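Local coordinates for protein aminopeptidase YwaD (Bacillus subtilis, PDB 6HC6) that catalyses, with two zinc ions bound per subunit, the release of a range of N-terminal amino acids from peptides as a secreted M28-family aminopeptidase, at residues L41-K46 against R414-G419; N93-L98 against A113-A118; G195-G200 against A215-K220; G326-K331 against I407-K412; V337-G342 against L363-G368. All coordinates share one frame; numbering follows the deposited sequence.

Interaction 1. Residues L41-K46 against R414-G419; sequences LPFKAK and RLQQAG. With ACT (acetate ion), chain F.
The primary amide of Gln-416 grips the backbone at Phe-43 and Ala-45 with both of its polar atoms. Its NE2 donates to Phe-43 O at 2.9 Å, an almost straight bond (173° at the hydrogen) that lies in the amide plane but reaches the carbonyl from above the carbonyl's own plane. Its OE1 accepts from Ala-45 N at 2.9 Å. CG of Gln-416 lies anti to the backbone N (chi1 -176°) and the chain then bends at chi2, which brings the amide alongside the Phe-43 to Ala-45 main chain. Next to it, Gly-419 CA sits over the centre of the Phe-43 ring, 3.5 Å from the centroid, in a CH-pi contact; Gln-416 NE2 lies at the edge of that ring. Ala-45 CB completes the apolar part against Leu-415 CB, 3.9 Å away.

Farther out, Asp-420 OD2 takes a second hydrogen bond from Gln-416 NE2, and Glu-272 OE2 accepts from Lys-44 N, the N-cap residue of helix 45-59. On the outer side, Lys-44 NZ and Lys-46 NZ both donate to one oxygen of an acetate ion, probably from the crystallisation liquor, at 2.8 and 3.2 Å. One glutamine thus satisfies two main-chain groups at the start of helix 45-59, fixing it against helix 412-430.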
# COMPACT_ATOMS: atom_id res chain seq x y z
N LEU A 41 2.96 -22.51 19.19
CA LEU A 41 2.37 -21.26 18.69
C LEU A 41 1.35 -21.63 17.63
O LEU A 41 1.69 -21.73 16.44
CB LEU A 41 3.45 -20.34 18.14
CG LEU A 41 4.65 -20.12 19.07
CD1 LEU A 41 5.83 -19.51 18.33
CD2 LEU A 41 4.21 -19.26 20.24
N PRO A 42 0.08 -21.84 18.02
CA PRO A 42 -0.95 -22.39 17.10
C PRO A 42 -1.54 -21.34 16.15
O PRO A 42 -2.72 -20.99 16.21
CB PRO A 42 -1.99 -22.95 18.07
CG PRO A 42 -1.88 -22.08 19.28
CD PRO A 42 -0.41 -21.72 19.40
N PHE A 43 -0.70 -20.82 15.26
CA PHE A 43 -1.20 -19.96 14.19
C PHE A 43 -2.11 -20.78 13.27
O PHE A 43 -1.73 -21.86 12.82
CB PHE A 43 -0.03 -19.36 13.40
CG PHE A 43 -0.47 -18.37 12.34
CD1 PHE A 43 -0.94 -18.80 11.11
CD2 PHE A 43 -0.41 -17.00 12.59
CE1 PHE A 43 -1.36 -17.90 10.14
CE2 PHE A 43 -0.81 -16.09 11.63
CZ PHE A 43 -1.29 -16.53 10.41
N LYS A 44 -3.31 -20.27 13.01
CA LYS A 44 -4.27 -20.99 12.18
C LYS A 44 -4.67 -20.13 10.99
O LYS A 44 -5.37 -19.12 11.15
CB LYS A 44 -5.49 -21.41 13.00
CG LYS A 44 -5.14 -22.42 14.09
CD LYS A 44 -6.35 -22.85 14.86
CE LYS A 44 -5.94 -23.60 16.12
NZ LYS A 44 -7.14 -24.14 16.81
N ALA A 45 -4.23 -20.55 9.81
CA ALA A 45 -4.53 -19.79 8.59
C ALA A 45 -6.03 -19.70 8.33
O ALA A 45 -6.48 -18.75 7.69
CB ALA A 45 -3.82 -20.42 7.39
N LYS A 46 -6.83 -20.65 8.83
CA LYS A 46 -8.27 -20.55 8.60
C LYS A 46 -8.83 -19.28 9.22
O LYS A 46 -9.72 -18.64 8.65
CB LYS A 46 -9.00 -21.79 9.13
CG LYS A 46 -9.03 -21.93 10.64
CD LYS A 46 -9.73 -23.21 11.09
CE LYS A 46 -9.74 -23.31 12.61
NZ LYS A 46 -10.27 -24.62 13.11
N ARG A 414 -0.10 -20.75 1.97
CA ARG A 414 0.82 -19.62 1.99
C ARG A 414 0.61 -18.75 3.22
O ARG A 414 1.58 -18.32 3.84
CB ARG A 414 0.67 -18.79 0.71
CG ARG A 414 1.16 -19.53 -0.54
CD ARG A 414 2.60 -19.15 -0.86
NE ARG A 414 3.18 -19.96 -1.93
CZ ARG A 414 2.98 -19.76 -3.23
NH1 ARG A 414 2.18 -18.78 -3.63
NH2 ARG A 414 3.58 -20.53 -4.12
N LEU A 415 -0.65 -18.48 3.58
CA LEU A 415 -0.93 -17.79 4.84
C LEU A 415 -0.33 -18.54 6.01
O LEU A 415 0.26 -17.94 6.92
CB LEU A 415 -2.43 -17.65 5.04
CG LEU A 415 -3.16 -16.66 4.12
CD1 LEU A 415 -4.66 -16.81 4.29
CD2 LEU A 415 -2.69 -15.23 4.41
N GLN A 416 -0.48 -19.87 6.02
CA GLN A 416 0.00 -20.67 7.13
C GLN A 416 1.52 -20.62 7.24
O GLN A 416 2.07 -20.44 8.33
CB GLN A 416 -0.47 -22.12 6.96
CG GLN A 416 -0.10 -23.03 8.12
CD GLN A 416 -0.88 -22.68 9.35
OE1 GLN A 416 -2.11 -22.53 9.30
NE2 GLN A 416 -0.18 -22.51 10.48
N GLN A 417 2.22 -20.77 6.11
CA GLN A 417 3.68 -20.79 6.16
C GLN A 417 4.23 -19.42 6.52
O GLN A 417 5.16 -19.31 7.33
CB GLN A 417 4.24 -21.27 4.82
CG GLN A 417 5.77 -21.26 4.73
CD GLN A 417 6.45 -22.19 5.73
OE1 GLN A 417 6.80 -21.79 6.85
NE2 GLN A 417 6.65 -23.44 5.33
N ALA A 418 3.68 -18.36 5.92
CA ALA A 418 4.08 -17.01 6.31
C ALA A 418 3.73 -16.74 7.77
O ALA A 418 4.55 -16.22 8.53
CB ALA A 418 3.41 -15.98 5.40
N GLY A 419 2.52 -17.11 8.18
CA GLY A 419 2.12 -16.90 9.56
C GLY A 419 3.01 -17.64 10.55
O GLY A 419 3.43 -17.08 11.57
C ACT F . -10.71 -23.10 16.59
O ACT F . -9.92 -24.02 16.26
OXT ACT F . -11.09 -22.10 15.92
CH3 ACT F . -11.30 -23.22 18.05

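Interaction 2. Residues N93-L98 against A113-A118; sequences NIPDRL and AASGSA
With CG beside its backbone N (chi1 -72°) and chi2 extended, Leu-98 carries CD1 to the turn at Ala-114 to Ser-117, where it lies 3.1 Å from Ser-117 O and 3.2 Å from Ser-117 OG. The serine hydroxyl is set by its own torsion: at chi1 65° OG sits between the backbone N and the carbonyl carbon and donates to Ala-114 O at 2.7 Å, in the carbonyl plane and on a lone pair. Ser-117 N donates to the same oxygen and closes the type II turn, which the hydroxyl bond reinforces; its third residue, Gly-116, has the positive phi (88°) expected there.

Leu-98 CB also packs on Ala-113 CB at 3.6 Å. No direct hydrogen bond joins the two segments; water does the work. Asp-96 O accepts from two waters, one of which takes the Gly-116 N-H, while the other lies 2.6 Å from Ser-115 OG. A third water links Leu-98 O to Ala-113 N. Backbone bonds of Ala-114 with Val-198 and of Ala-118 with Ile-196 tie the turn to the segment leading into strand 198-201. The arrangement is that of a beta hairpin's open end: strands 97-104 and 107-113 are antiparallel neighbours in the sheet associated with the PA domain, and water fills in where they diverge.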
# COMPACT_ATOMS: atom_id res chain seq x y z
N ASN A 93 -5.54 13.38 8.80
CA ASN A 93 -6.03 13.91 7.54
C ASN A 93 -5.24 13.34 6.36
O ASN A 93 -4.05 13.05 6.46
CB ASN A 93 -5.93 15.44 7.51
CG ASN A 93 -6.75 16.10 8.60
OD1 ASN A 93 -7.69 15.52 9.13
ND2 ASN A 93 -6.41 17.35 8.91
N ILE A 94 -5.93 13.16 5.24
CA ILE A 94 -5.27 12.71 4.02
C ILE A 94 -5.70 13.63 2.88
O ILE A 94 -6.63 14.43 3.06
CB ILE A 94 -5.59 11.24 3.70
CG1 ILE A 94 -7.07 11.07 3.36
CG2 ILE A 94 -5.13 10.30 4.82
CD1 ILE A 94 -7.43 9.66 2.95
N PRO A 95 -5.06 13.57 1.71
CA PRO A 95 -5.41 14.51 0.63
C PRO A 95 -6.83 14.34 0.12
O PRO A 95 -7.49 13.31 0.32
CB PRO A 95 -4.40 14.17 -0.48
CG PRO A 95 -3.25 13.59 0.24
CD PRO A 95 -3.84 12.80 1.36
N ASP A 96 -7.31 15.38 -0.56
CA ASP A 96 -8.58 15.30 -1.25
C ASP A 96 -8.57 14.13 -2.23
O ASP A 96 -7.53 13.76 -2.78
CB ASP A 96 -8.88 16.60 -2.00
CG ASP A 96 -9.00 17.80 -1.08
OD1 ASP A 96 -9.26 17.63 0.13
OD2 ASP A 96 -8.84 18.94 -1.59
N ARG A 97 -9.74 13.55 -2.42
CA ARG A 97 -9.92 12.42 -3.32
C ARG A 97 -10.59 12.93 -4.58
O ARG A 97 -11.61 13.62 -4.50
CB ARG A 97 -10.76 11.33 -2.65
CG ARG A 97 -11.08 10.15 -3.56
CD ARG A 97 -11.71 9.01 -2.76
NE ARG A 97 -12.58 9.49 -1.69
CZ ARG A 97 -13.91 9.52 -1.75
NH1 ARG A 97 -14.54 9.11 -2.84
NH2 ARG A 97 -14.60 9.97 -0.71
N LEU A 98 -10.02 12.61 -5.73
CA LEU A 98 -10.53 13.08 -7.01
C LEU A 98 -11.24 11.95 -7.74
O LEU A 98 -10.71 10.83 -7.82
CB LEU A 98 -9.41 13.62 -7.89
CG LEU A 98 -8.76 14.94 -7.52
CD1 LEU A 98 -7.47 15.03 -8.27
CD2 LEU A 98 -9.67 16.09 -7.88
N ALA A 113 -7.99 9.27 -11.30
CA ALA A 113 -7.38 10.58 -11.14
C ALA A 113 -6.23 10.49 -10.15
O ALA A 113 -6.27 9.72 -9.19
CB ALA A 113 -8.41 11.60 -10.66
N ALA A 114 -5.19 11.27 -10.41
CA ALA A 114 -4.01 11.25 -9.57
C ALA A 114 -4.24 12.08 -8.32
O ALA A 114 -4.63 13.24 -8.39
CB ALA A 114 -2.80 11.78 -10.34
N SER A 115 -4.02 11.46 -7.16
CA SER A 115 -4.05 12.22 -5.92
C SER A 115 -3.06 13.38 -6.00
O SER A 115 -1.94 13.23 -6.49
CB SER A 115 -3.71 11.29 -4.74
OG SER A 115 -3.74 11.99 -3.51
N GLY A 116 -3.49 14.55 -5.55
CA GLY A 116 -2.66 15.73 -5.61
C GLY A 116 -2.75 16.53 -6.89
O GLY A 116 -1.98 17.48 -7.06
N SER A 117 -3.64 16.17 -7.81
CA SER A 117 -3.84 16.97 -9.01
C SER A 117 -5.13 17.77 -8.87
O SER A 117 -5.86 17.66 -7.88
CB SER A 117 -3.85 16.09 -10.26
OG SER A 117 -4.94 15.19 -10.28
N ALA A 118 -5.42 18.62 -9.89
CA ALA A 118 -6.51 19.57 -9.77
C ALA A 118 -7.82 18.99 -10.30
O ALA A 118 -7.82 18.19 -11.24
CB ALA A 118 -6.18 20.85 -10.52
O HOH W 1 -5.85 15.54 -4.07
O HOH W 2 -6.17 11.45 -2.68
O HOH W 3 -10.41 8.71 -9.66

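Interaction 3. Residues G195-G200 against A215-K220; sequences GIPVVG and ATLKLK
Two pairs of apolar side chains, Pro-197 and Val-199 from one segment and Leu-217 and Leu-219 from the other, point at each other and meet through the proline CB and the methyls of the valine and leucines. Pro-197 CB is shared by both leucines: Leu-217 CD2 and Leu-219 CD1 each approach it to 3.6 Å, so the proline lies against a branch of each. Val-199 meets the same two residues with its two methyls. Its CG1, anti to the carbonyl carbon (chi1 -54°), comes within 3.6 Å of Leu-219 CD1 in an oblique crossing, whereas CG2 lies 4.0 Å from Leu-217 CD1, the valine and this leucine sliding past each other in opposite directions.

The leucines reach these places by different torsions. Leu-217 has CG anti to the backbone N (chi1 -157°), Leu-219 has it anti to the carbonyl carbon (chi1 -66°), and their CD1 and CD2 branches consequently converge on the proline and valine from two alternate positions on the same side of strand 214-222. No hydrogen bond crosses between the segments, and the nearest CA pair, Pro-197 and Leu-219, is 7.9 Å apart. Both observations fit contact through side chains rather than strand pairing.

Leu-111 of strand 107-113 touches Val-199 and both leucines, extending the apolar layer. Strand 198-201 pairs with strand 172-176 through Val-199 and Val-173, while strand 214-222 borders strands 97-104 and 125-131; the contact therefore packs between strands of one PA-associated sheet, whose end strands also pair.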
# COMPACT_ATOMS: atom_id res chain seq x y z
N GLY A 195 -0.82 21.40 -10.61
CA GLY A 195 -1.86 22.42 -10.67
C GLY A 195 -2.90 22.23 -11.74
O GLY A 195 -3.82 23.05 -11.85
N ILE A 196 -2.80 21.17 -12.53
CA ILE A 196 -3.81 20.86 -13.55
C ILE A 196 -4.30 19.44 -13.28
O ILE A 196 -3.67 18.69 -12.52
CB ILE A 196 -3.24 21.02 -14.98
CG1 ILE A 196 -1.97 20.18 -15.17
CG2 ILE A 196 -2.94 22.48 -15.26
CD1 ILE A 196 -1.43 20.23 -16.60
N PRO A 197 -5.45 19.06 -13.84
CA PRO A 197 -5.91 17.68 -13.69
C PRO A 197 -4.93 16.70 -14.31
O PRO A 197 -4.33 16.98 -15.35
CB PRO A 197 -7.25 17.66 -14.43
CG PRO A 197 -7.69 19.10 -14.48
CD PRO A 197 -6.43 19.91 -14.54
N VAL A 198 -4.76 15.55 -13.65
CA VAL A 198 -3.95 14.44 -14.15
C VAL A 198 -4.75 13.16 -13.97
O VAL A 198 -5.12 12.81 -12.85
CB VAL A 198 -2.60 14.32 -13.40
CG1 VAL A 198 -1.78 13.19 -14.00
CG2 VAL A 198 -1.82 15.66 -13.42
N VAL A 199 -5.01 12.45 -15.07
CA VAL A 199 -5.78 11.21 -15.00
C VAL A 199 -5.07 10.12 -15.80
O VAL A 199 -4.31 10.39 -16.73
CB VAL A 199 -7.24 11.37 -15.51
CG1 VAL A 199 -7.96 12.51 -14.77
CG2 VAL A 199 -7.29 11.54 -17.03
N GLY A 200 -5.33 8.88 -15.41
CA GLY A 200 -4.79 7.73 -16.12
C GLY A 200 -5.93 6.93 -16.73
O GLY A 200 -7.00 6.82 -16.13
N ALA A 215 -11.34 16.58 -26.00
CA ALA A 215 -11.89 15.76 -24.94
C ALA A 215 -12.45 16.66 -23.85
O ALA A 215 -12.09 17.83 -23.73
CB ALA A 215 -10.84 14.79 -24.38
N THR A 216 -13.36 16.10 -23.05
CA THR A 216 -13.93 16.80 -21.91
C THR A 216 -13.69 15.99 -20.64
O THR A 216 -14.08 14.82 -20.57
CB THR A 216 -15.42 17.04 -22.08
OG1 THR A 216 -15.66 17.84 -23.24
CG2 THR A 216 -15.99 17.74 -20.85
N LEU A 217 -13.10 16.63 -19.65
CA LEU A 217 -12.80 16.01 -18.36
C LEU A 217 -13.67 16.65 -17.30
O LEU A 217 -13.78 17.88 -17.23
CB LEU A 217 -11.32 16.18 -18.04
CG LEU A 217 -10.62 15.24 -17.09
CD1 LEU A 217 -10.48 13.87 -17.71
CD2 LEU A 217 -9.24 15.82 -16.81
N LYS A 218 -14.34 15.82 -16.49
CA LYS A 218 -15.12 16.29 -15.34
C LYS A 218 -14.55 15.61 -14.11
O LYS A 218 -14.61 14.38 -14.00
CB LYS A 218 -16.61 15.98 -15.50
CG LYS A 218 -17.27 16.62 -16.70
CD LYS A 218 -18.79 16.49 -16.67
CE LYS A 218 -19.40 17.00 -17.97
NZ LYS A 218 -20.88 16.77 -18.04
N LEU A 219 -14.00 16.40 -13.19
CA LEU A 219 -13.36 15.86 -12.00
C LEU A 219 -13.76 16.69 -10.79
O LEU A 219 -13.64 17.92 -10.80
CB LEU A 219 -11.83 15.85 -12.12
CG LEU A 219 -11.22 14.93 -13.17
CD1 LEU A 219 -9.77 15.33 -13.38
CD2 LEU A 219 -11.31 13.47 -12.76
N LYS A 220 -14.22 16.01 -9.74
CA LYS A 220 -14.60 16.65 -8.49
C LYS A 220 -13.66 16.18 -7.39
O LYS A 220 -13.29 15.01 -7.33
CB LYS A 220 -16.06 16.31 -8.14
CG LYS A 220 -16.37 16.35 -6.65
CD LYS A 220 -17.64 17.13 -6.35
CE LYS A 220 -18.06 16.98 -4.89
NZ LYS A 220 -19.45 17.48 -4.66

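Interaction 4. Residues G326-K331 against I407-K412; sequences GTSWEK and IEHISK
Gly-326 opens the contact by offering its carbonyl oxygen to Ser-411 N at 2.8 Å, a bond nearly along the C=O axis (C=O...N 162°). The same oxygen receives a CA-H...O contact from Ile-410 CA at 3.3 Å, and Ile-410 CD1 folds in to 3.5 Å from it, so an apolar branch covers the side of a buried polar atom.

Thr-327 forms a single beta bridge with Ile-410, their CA atoms 4.7 Å apart. Its OG1, anti to its own N (chi1 -173°), accepts from Trp-329 N in an ST turn and lies 2.6 Å from a water that is also near His-409 O. Ser-328 follows: its N donates to His-409 O at 2.9 Å, reaching that carbonyl from above its plane. The Ser-328 side chain points to the other segment, with OG at the edge of the His-409 ring and Ser-411 CB packed 3.7 Å from Ser-328 CA.

Beyond the bridge, His-409 ND1 bonds to Glu-404 O and its ring stacks on Trp-399, which Trp-329 meets edge-to-face. Ser-411 is the N-cap of helix 412-430: its OG accepts from Arg-414 N. Arg-414 in turn donates to the carbonyls of Thr-327, Trp-329 and Glu-330. Two backbone hydrogen bonds flanking one residue pair are typical of an isolated beta bridge, here joining two loops of the M28 peptidase fold shortly after zinc ligands Asp-323 and His-401.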
# COMPACT_ATOMS: atom_id res chain seq x y z
N GLY A 326 -0.17 -13.84 1.26
CA GLY A 326 -1.05 -14.98 1.04
C GLY A 326 -1.40 -15.37 -0.39
O GLY A 326 -2.38 -16.08 -0.59
N THR A 327 -0.62 -14.95 -1.38
CA THR A 327 -1.06 -15.20 -2.75
C THR A 327 -1.04 -16.70 -3.04
O THR A 327 -0.20 -17.44 -2.52
CB THR A 327 -0.19 -14.47 -3.77
OG1 THR A 327 -0.77 -14.65 -5.07
CG2 THR A 327 1.22 -15.05 -3.80
N SER A 328 -2.02 -17.14 -3.83
CA SER A 328 -2.02 -18.50 -4.36
C SER A 328 -1.17 -18.64 -5.60
O SER A 328 -0.97 -19.77 -6.07
CB SER A 328 -3.44 -18.95 -4.72
OG SER A 328 -3.98 -18.11 -5.72
N TRP A 329 -0.67 -17.53 -6.15
CA TRP A 329 0.10 -17.56 -7.39
C TRP A 329 1.21 -18.59 -7.28
O TRP A 329 2.08 -18.48 -6.41
CB TRP A 329 0.69 -16.18 -7.69
CG TRP A 329 1.33 -16.06 -9.06
CD1 TRP A 329 0.80 -16.47 -10.25
CD2 TRP A 329 2.60 -15.47 -9.37
NE1 TRP A 329 1.66 -16.18 -11.28
CE2 TRP A 329 2.77 -15.57 -10.77
CE3 TRP A 329 3.60 -14.86 -8.60
CZ2 TRP A 329 3.92 -15.09 -11.41
CZ3 TRP A 329 4.74 -14.40 -9.25
CH2 TRP A 329 4.88 -14.50 -10.63
N GLU A 330 1.18 -19.59 -8.15
CA GLU A 330 2.03 -20.76 -7.95
C GLU A 330 3.51 -20.38 -7.92
O GLU A 330 4.28 -20.97 -7.15
CB GLU A 330 1.75 -21.81 -9.02
CG GLU A 330 0.54 -22.67 -8.70
CD GLU A 330 0.69 -24.10 -9.20
OE1 GLU A 330 1.30 -24.29 -10.27
OE2 GLU A 330 0.21 -25.02 -8.51
N LYS A 331 3.92 -19.39 -8.71
CA LYS A 331 5.34 -19.06 -8.79
C LYS A 331 5.89 -18.37 -7.54
O LYS A 331 7.12 -18.33 -7.38
CB LYS A 331 5.59 -18.20 -10.01
CG LYS A 331 5.36 -19.00 -11.29
CD LYS A 331 5.45 -18.15 -12.53
CE LYS A 331 6.84 -17.58 -12.70
NZ LYS A 331 7.39 -17.92 -14.06
N ILE A 407 -10.14 -13.06 -3.00
CA ILE A 407 -9.89 -14.21 -2.13
C ILE A 407 -9.76 -15.50 -2.93
O ILE A 407 -9.13 -16.45 -2.45
CB ILE A 407 -10.99 -14.30 -1.05
CG1 ILE A 407 -10.44 -15.02 0.18
CG2 ILE A 407 -12.25 -14.97 -1.59
CD1 ILE A 407 -11.35 -14.95 1.39
N GLU A 408 -10.32 -15.55 -4.15
CA GLU A 408 -10.10 -16.69 -5.02
C GLU A 408 -8.61 -16.95 -5.22
O GLU A 408 -8.20 -18.09 -5.47
CB GLU A 408 -10.81 -16.46 -6.37
CG GLU A 408 -10.31 -17.32 -7.50
CD GLU A 408 -11.13 -17.15 -8.78
OE1 GLU A 408 -11.22 -18.13 -9.55
OE2 GLU A 408 -11.67 -16.05 -9.01
N HIS A 409 -7.77 -15.92 -5.10
CA HIS A 409 -6.34 -16.05 -5.34
C HIS A 409 -5.54 -15.99 -4.05
O HIS A 409 -4.41 -15.52 -4.04
CB HIS A 409 -5.88 -14.99 -6.33
CG HIS A 409 -6.42 -15.19 -7.72
ND1 HIS A 409 -7.08 -14.20 -8.42
CD2 HIS A 409 -6.42 -16.28 -8.52
CE1 HIS A 409 -7.46 -14.67 -9.59
NE2 HIS A 409 -7.07 -15.93 -9.68
N ILE A 410 -6.13 -16.45 -2.96
CA ILE A 410 -5.48 -16.53 -1.66
C ILE A 410 -5.26 -18.00 -1.36
O ILE A 410 -6.16 -18.82 -1.57
CB ILE A 410 -6.32 -15.85 -0.57
CG1 ILE A 410 -6.27 -14.33 -0.71
CG2 ILE A 410 -5.84 -16.26 0.84
CD1 ILE A 410 -4.92 -13.73 -0.41
N SER A 411 -4.07 -18.34 -0.87
CA SER A 411 -3.73 -19.71 -0.48
C SER A 411 -3.64 -19.79 1.04
O SER A 411 -2.85 -19.06 1.66
CB SER A 411 -2.40 -20.14 -1.11
OG SER A 411 -1.83 -21.20 -0.37
N LYS A 412 -4.43 -20.69 1.64
CA LYS A 412 -4.29 -20.93 3.07
C LYS A 412 -2.92 -21.50 3.41
O LYS A 412 -2.38 -21.24 4.49
CB LYS A 412 -5.38 -21.88 3.57
CG LYS A 412 -6.66 -21.19 4.02
CD LYS A 412 -7.83 -22.17 4.05
CE LYS A 412 -7.82 -23.04 5.29
NZ LYS A 412 -8.96 -24.00 5.30
O HOH W 4 -2.79 -12.97 -4.98

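Interaction 5. Residues V337-G342 against L363-G368; sequences VNTLDG and LSLTQG
The amide of Gln-367 lies beside Leu-340, and NE2 donates at 2.8 Å (168° at the hydrogen) to Leu-340 O, which lies in the plane of the amide, although NE2 stands above the plane of that carbonyl. With CG anti to the backbone N (chi1 -169°), CG comes 3.3 Å from Leu-340 O, and the bend at chi2 then turns the amide to the same carbonyl, over the turn from Thr-339 to Gly-342. The framework is a parallel strand pair from a beta-alpha-beta unit, strand 334-339, helix 346-358 and strand 363-367, with the strand axes 4.6 Å apart at 26°.

Main-chain bonds follow the parallel register: Val-337 N to Ser-364 O, Thr-366 N to Val-337 O, Thr-339 N to Thr-366 O and Gly-368 N to Thr-339 O. On the face bearing Val-337, Thr-339 and Leu-365, Leu-365 CD1 approaches Thr-339 CG2 at 3.8 Å, the two side chains crossing at about a right angle. Val-337 CG2 meets Leu-363 CD1 at the same distance, beside Trp-348 of helix 346-358. On the reverse face, Asn-338 and Thr-366 run side by side, and Thr-366 OG1 is hydrogen-bonded to Glu-394 OE1.

A type I turn ends the first strand, with Gly-342 at positive phi. There Thr-339 O accepts two N-H groups from opposite faces of its carbonyl plane, Gly-368 N at 3.0 Å and Gly-342 N at 3.1 Å.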
# COMPACT_ATOMS: atom_id res chain seq x y z
N VAL A 337 12.23 -11.03 2.90
CA VAL A 337 12.36 -10.08 4.00
C VAL A 337 13.02 -8.84 3.41
O VAL A 337 14.23 -8.82 3.16
CB VAL A 337 13.18 -10.66 5.16
CG1 VAL A 337 13.29 -9.65 6.29
CG2 VAL A 337 12.55 -11.94 5.66
N ASN A 338 12.22 -7.81 3.16
CA ASN A 338 12.69 -6.59 2.50
C ASN A 338 13.15 -5.57 3.54
O ASN A 338 12.35 -5.14 4.37
CB ASN A 338 11.57 -5.99 1.65
CG ASN A 338 11.32 -6.76 0.37
OD1 ASN A 338 11.71 -6.33 -0.71
ND2 ASN A 338 10.70 -7.91 0.49
N THR A 339 14.42 -5.16 3.47
CA THR A 339 14.87 -4.01 4.24
C THR A 339 15.20 -2.87 3.28
O THR A 339 15.54 -3.10 2.12
CB THR A 339 16.08 -4.35 5.12
OG1 THR A 339 17.21 -4.67 4.30
CG2 THR A 339 15.76 -5.54 6.00
N LEU A 340 15.05 -1.64 3.77
CA LEU A 340 15.15 -0.49 2.86
C LEU A 340 16.54 -0.37 2.25
O LEU A 340 16.69 0.14 1.13
CB LEU A 340 14.76 0.79 3.60
CG LEU A 340 14.71 2.09 2.80
CD1 LEU A 340 13.60 2.03 1.74
CD2 LEU A 340 14.55 3.30 3.73
N ASP A 341 17.57 -0.86 2.95
CA ASP A 341 18.93 -0.84 2.44
C ASP A 341 19.42 -2.21 1.99
O ASP A 341 20.56 -2.33 1.53
CB ASP A 341 19.88 -0.29 3.51
CG ASP A 341 19.69 -0.93 4.87
OD1 ASP A 341 19.07 -2.02 4.94
OD2 ASP A 341 20.15 -0.35 5.87
N GLY A 342 18.59 -3.24 2.10
CA GLY A 342 19.02 -4.58 1.74
C GLY A 342 19.95 -5.23 2.74
O GLY A 342 20.43 -6.34 2.48
N LEU A 363 13.45 -18.56 2.68
CA LEU A 363 13.49 -17.20 3.20
C LEU A 363 14.69 -16.47 2.59
O LEU A 363 15.81 -16.99 2.62
CB LEU A 363 13.60 -17.22 4.73
CG LEU A 363 13.30 -15.90 5.46
CD1 LEU A 363 11.82 -15.62 5.40
CD2 LEU A 363 13.77 -15.96 6.91
N SER A 364 14.44 -15.29 2.04
CA SER A 364 15.50 -14.51 1.43
C SER A 364 15.47 -13.08 1.95
O SER A 364 14.40 -12.47 2.05
CB SER A 364 15.39 -14.51 -0.11
OG SER A 364 15.67 -15.79 -0.63
N LEU A 365 16.64 -12.55 2.28
CA LEU A 365 16.79 -11.14 2.57
C LEU A 365 17.00 -10.39 1.26
O LEU A 365 17.76 -10.83 0.40
CB LEU A 365 17.97 -10.90 3.51
CG LEU A 365 18.36 -9.45 3.81
CD1 LEU A 365 17.30 -8.78 4.66
CD2 LEU A 365 19.71 -9.40 4.53
N THR A 366 16.35 -9.24 1.12
CA THR A 366 16.53 -8.45 -0.08
C THR A 366 16.23 -6.99 0.22
O THR A 366 15.77 -6.64 1.32
CB THR A 366 15.65 -8.99 -1.20
OG1 THR A 366 16.04 -8.40 -2.44
CG2 THR A 366 14.17 -8.68 -0.90
N GLN A 367 16.52 -6.12 -0.74
CA GLN A 367 16.19 -4.71 -0.60
C GLN A 367 14.77 -4.46 -1.10
O GLN A 367 14.36 -5.01 -2.13
CB GLN A 367 17.18 -3.84 -1.37
CG GLN A 367 17.07 -2.33 -1.08
CD GLN A 367 15.92 -1.66 -1.83
OE1 GLN A 367 15.53 -2.09 -2.92
NE2 GLN A 367 15.38 -0.59 -1.24
N GLY A 368 14.04 -3.63 -0.38
CA GLY A 368 12.74 -3.19 -0.86
C GLY A 368 12.14 -2.17 0.07
O GLY A 368 12.35 -2.24 1.29

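Overall arrangement
The contacts fall into two groups, distinguished by their distances. Interactions 2 and 3 have centres 12 Å apart and touch directly, Ala-114 N lying 2.9 Å from Val-198 O; they belong to the sheet of the PA-domain region. Interactions 1, 4 and 5 lie in the peptidase part. Interactions 1 and 4 touch, their centres 14 Å apart, where Arg-414 NH1 reaches Trp-329 O at 2.8 Å. Interaction 5 stands about 22 Å from each of them, centre to centre. By nearest atoms, a zinc ion lies about 13 Å from Leu-415 of interaction 1, 14 Å from Ser-115 of interaction 2, 12 Å from Gly-326 of interaction 4 and 11 Å from Asn-338 of interaction 5; interaction 3 lies away from the zinc site.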